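Local coordinates for putative yopH targeting protein (Yersinia pestis, PDB 4GF3) that probably acts as a type III secretion chaperone that binds the effector YopH and helps target it for export, at residues A[27-32]-A[37-42]. Sequence-based numbering, arbitrary orientation.
Sequences HGAVTI and VVHLAP
Gly28 and Leu40 and, one hydrogen-bonded pair along the ladder, Val30 and Val38 form the hydrogen-bonded pairs of an antiparallel ladder between strands 28-32 and 37-42, whose axes run 163° apart. Gly28 N gives a bond of 2.8 Å to Leu40 O, whereas Leu40 N reaches Gly28 O at 2.9 Å from well above the carbonyl plane. Gly28 O also accepts a hydrogen bond from a water at 3.0 Å, and the same water is hydrogen-bonded to His39 ND1 and so ties the imidazole to the opposite backbone. His39 stands on the face of the sheet that carries Ala29, Thr31 and Val37; its CG lies beside the backbone N (chi1 -63°), with ND1 3.9 Å from Ala29 CB. Val37 CG1 lies over one face of the ring, offset toward its rim, and meets Ala29 CB across the strands at 3.8 Å. At the end of this row Val37 CG2 lies 3.7 Å from Thr31 OG1.

The two strands are a beta hairpin at one end of this chain's own five-stranded antiparallel sheet, in a CesT-type secretion chaperone. A strand from the chain of another protein pairs with Thr31 and Ile32 and carries the sheet onward; the same chain hydrogen-bonds Thr31 OG1 through its backbone and His39 NE2 through an acidic side chain.

On the other face, Val30, Val38 and Leu40 turn to the helices: Val30 packs on Leu109, Val38 on Leu112, and Leu40 on Phe11. Ile32 bends its end back across the hairpin, bringing CD1 obliquely to within 3.6 Å of Val38 CG2. Beyond the Gly28 pair, His27 lays its CD2 3.5 Å from Ala41 CB, while a water donates to Pro42 O and makes a weak hydrogen bond with His27 NE2.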
loop_
_atom_site.group_PDB
_atom_site.type_symbol
_atom_site.label_atom_id
_atom_site.label_comp_id
_atom_site.label_asym_id
_atom_site.label_seq_id
_atom_site.Cartn_x
_atom_site.Cartn_y
_atom_site.Cartn_z
ATOM N N HIS A 27 4.376 -1.628 -11.479
ATOM C CA HIS A 27 4.133 -2.312 -10.218
ATOM C C HIS A 27 5.442 -2.324 -9.450
ATOM O O HIS A 27 6.487 -2.742 -9.975
ATOM C CB HIS A 27 3.654 -3.739 -10.386
ATOM C CG HIS A 27 2.438 -3.872 -11.234
ATOM N ND1 HIS A 27 1.975 -5.093 -11.690
ATOM C CD2 HIS A 27 1.610 -2.930 -11.763
ATOM C CE1 HIS A 27 0.900 -4.899 -12.434
ATOM N NE2 HIS A 27 0.640 -3.596 -12.470
ATOM N N GLY A 28 5.360 -1.831 -8.244
ATOM C CA GLY A 28 6.515 -1.731 -7.330
ATOM C C GLY A 28 6.123 -2.305 -5.968
ATOM O O GLY A 28 4.937 -2.554 -5.696
ATOM N N ALA A 29 7.122 -2.500 -5.083
ATOM C CA ALA A 29 6.844 -3.072 -3.764
ATOM C C ALA A 29 7.909 -2.672 -2.723
ATOM O O ALA A 29 9.084 -2.517 -3.050
ATOM C CB ALA A 29 6.722 -4.626 -3.860
ATOM N N VAL A 30 7.456 -2.606 -1.471
ATOM C CA VAL A 30 8.283 -2.434 -0.358
ATOM C C VAL A 30 7.994 -3.619 0.569
ATOM O O VAL A 30 6.815 -3.879 0.886
ATOM C CB VAL A 30 7.954 -1.073 0.304
ATOM C CG1 VAL A 30 8.741 -0.908 1.590
ATOM C CG2 VAL A 30 8.388 0.043 -0.646
ATOM N N THR A 31 9.068 -4.256 1.077
ATOM C CA THR A 31 8.991 -5.271 2.096
ATOM C C THR A 31 9.232 -4.653 3.472
ATOM O O THR A 31 10.231 -3.928 3.685
ATOM C CB THR A 31 9.976 -6.427 1.802
ATOM O OG1 THR A 31 9.536 -7.100 0.599
ATOM C CG2 THR A 31 10.015 -7.431 2.935
ATOM N N ILE A 32 8.320 -4.981 4.380
ATOM C CA ILE A 32 8.278 -4.429 5.710
ATOM C C ILE A 32 8.484 -5.504 6.782
ATOM O O ILE A 32 7.707 -6.467 6.898
ATOM C CB ILE A 32 6.981 -3.662 5.969
ATOM C CG1 ILE A 32 6.862 -2.481 4.999
ATOM C CG2 ILE A 32 6.958 -3.204 7.429
ATOM C CD1 ILE A 32 5.624 -2.514 4.193
ATOM N N VAL A 37 4.356 -6.997 2.674
ATOM C CA VAL A 37 4.663 -6.341 1.404
ATOM C C VAL A 37 3.551 -5.392 1.024
ATOM O O VAL A 37 2.390 -5.780 0.894
ATOM C CB VAL A 37 4.909 -7.405 0.270
ATOM C CG1 VAL A 37 5.199 -6.699 -1.023
ATOM C CG2 VAL A 37 6.048 -8.315 0.621
ATOM N N VAL A 38 3.905 -4.113 0.826
ATOM C CA VAL A 38 3.004 -3.146 0.347
ATOM C C VAL A 38 3.353 -2.974 -1.113
ATOM O O VAL A 38 4.469 -2.656 -1.493
ATOM C CB VAL A 38 3.119 -1.791 1.087
ATOM C CG1 VAL A 38 2.356 -0.722 0.368
ATOM C CG2 VAL A 38 2.524 -1.866 2.506
ATOM N N HIS A 39 2.344 -3.164 -1.931
ATOM C CA HIS A 39 2.443 -3.040 -3.393
ATOM C C HIS A 39 1.918 -1.696 -3.854
ATOM O O HIS A 39 0.948 -1.142 -3.306
ATOM C CB HIS A 39 1.592 -4.126 -4.041
ATOM C CG HIS A 39 2.051 -5.502 -3.724
ATOM N ND1 HIS A 39 3.106 -6.098 -4.376
ATOM C CD2 HIS A 39 1.630 -6.392 -2.787
ATOM C CE1 HIS A 39 3.291 -7.301 -3.877
ATOM N NE2 HIS A 39 2.421 -7.482 -2.899
ATOM N N LEU A 40 2.576 -1.154 -4.864
ATOM C CA LEU A 40 2.232 0.123 -5.487
ATOM C C LEU A 40 2.029 -0.081 -6.992
ATOM O O LEU A 40 2.836 -0.687 -7.617
ATOM C CB LEU A 40 3.347 1.123 -5.344
ATOM C CG LEU A 40 3.771 1.261 -3.922
ATOM C CD1 LEU A 40 5.283 1.497 -3.848
ATOM C CD2 LEU A 40 2.859 2.305 -3.357
ATOM N N ALA A 41 0.966 0.475 -7.554
ATOM C CA ALA A 41 0.728 0.402 -8.995
ATOM C C ALA A 41 -0.178 1.527 -9.489
ATOM O O ALA A 41 -1.082 1.930 -8.777
ATOM C CB ALA A 41 0.087 -0.911 -9.327
ATOM N N PRO A 42 0.042 1.983 -10.712
ATOM C CA PRO A 42 -0.945 2.859 -11.364
ATOM C C PRO A 42 -2.184 1.985 -11.719
ATOM O O PRO A 42 -2.041 0.784 -12.016
ATOM C CB PRO A 42 -0.226 3.381 -12.588
ATOM C CG PRO A 42 1.028 2.623 -12.721
ATOM C CD PRO A 42 1.150 1.630 -11.608
HETATM O O HOH W 1 -2.226 -1.815 -12.675
HETATM O O HOH W 2 3.771 -5.093 -6.885
#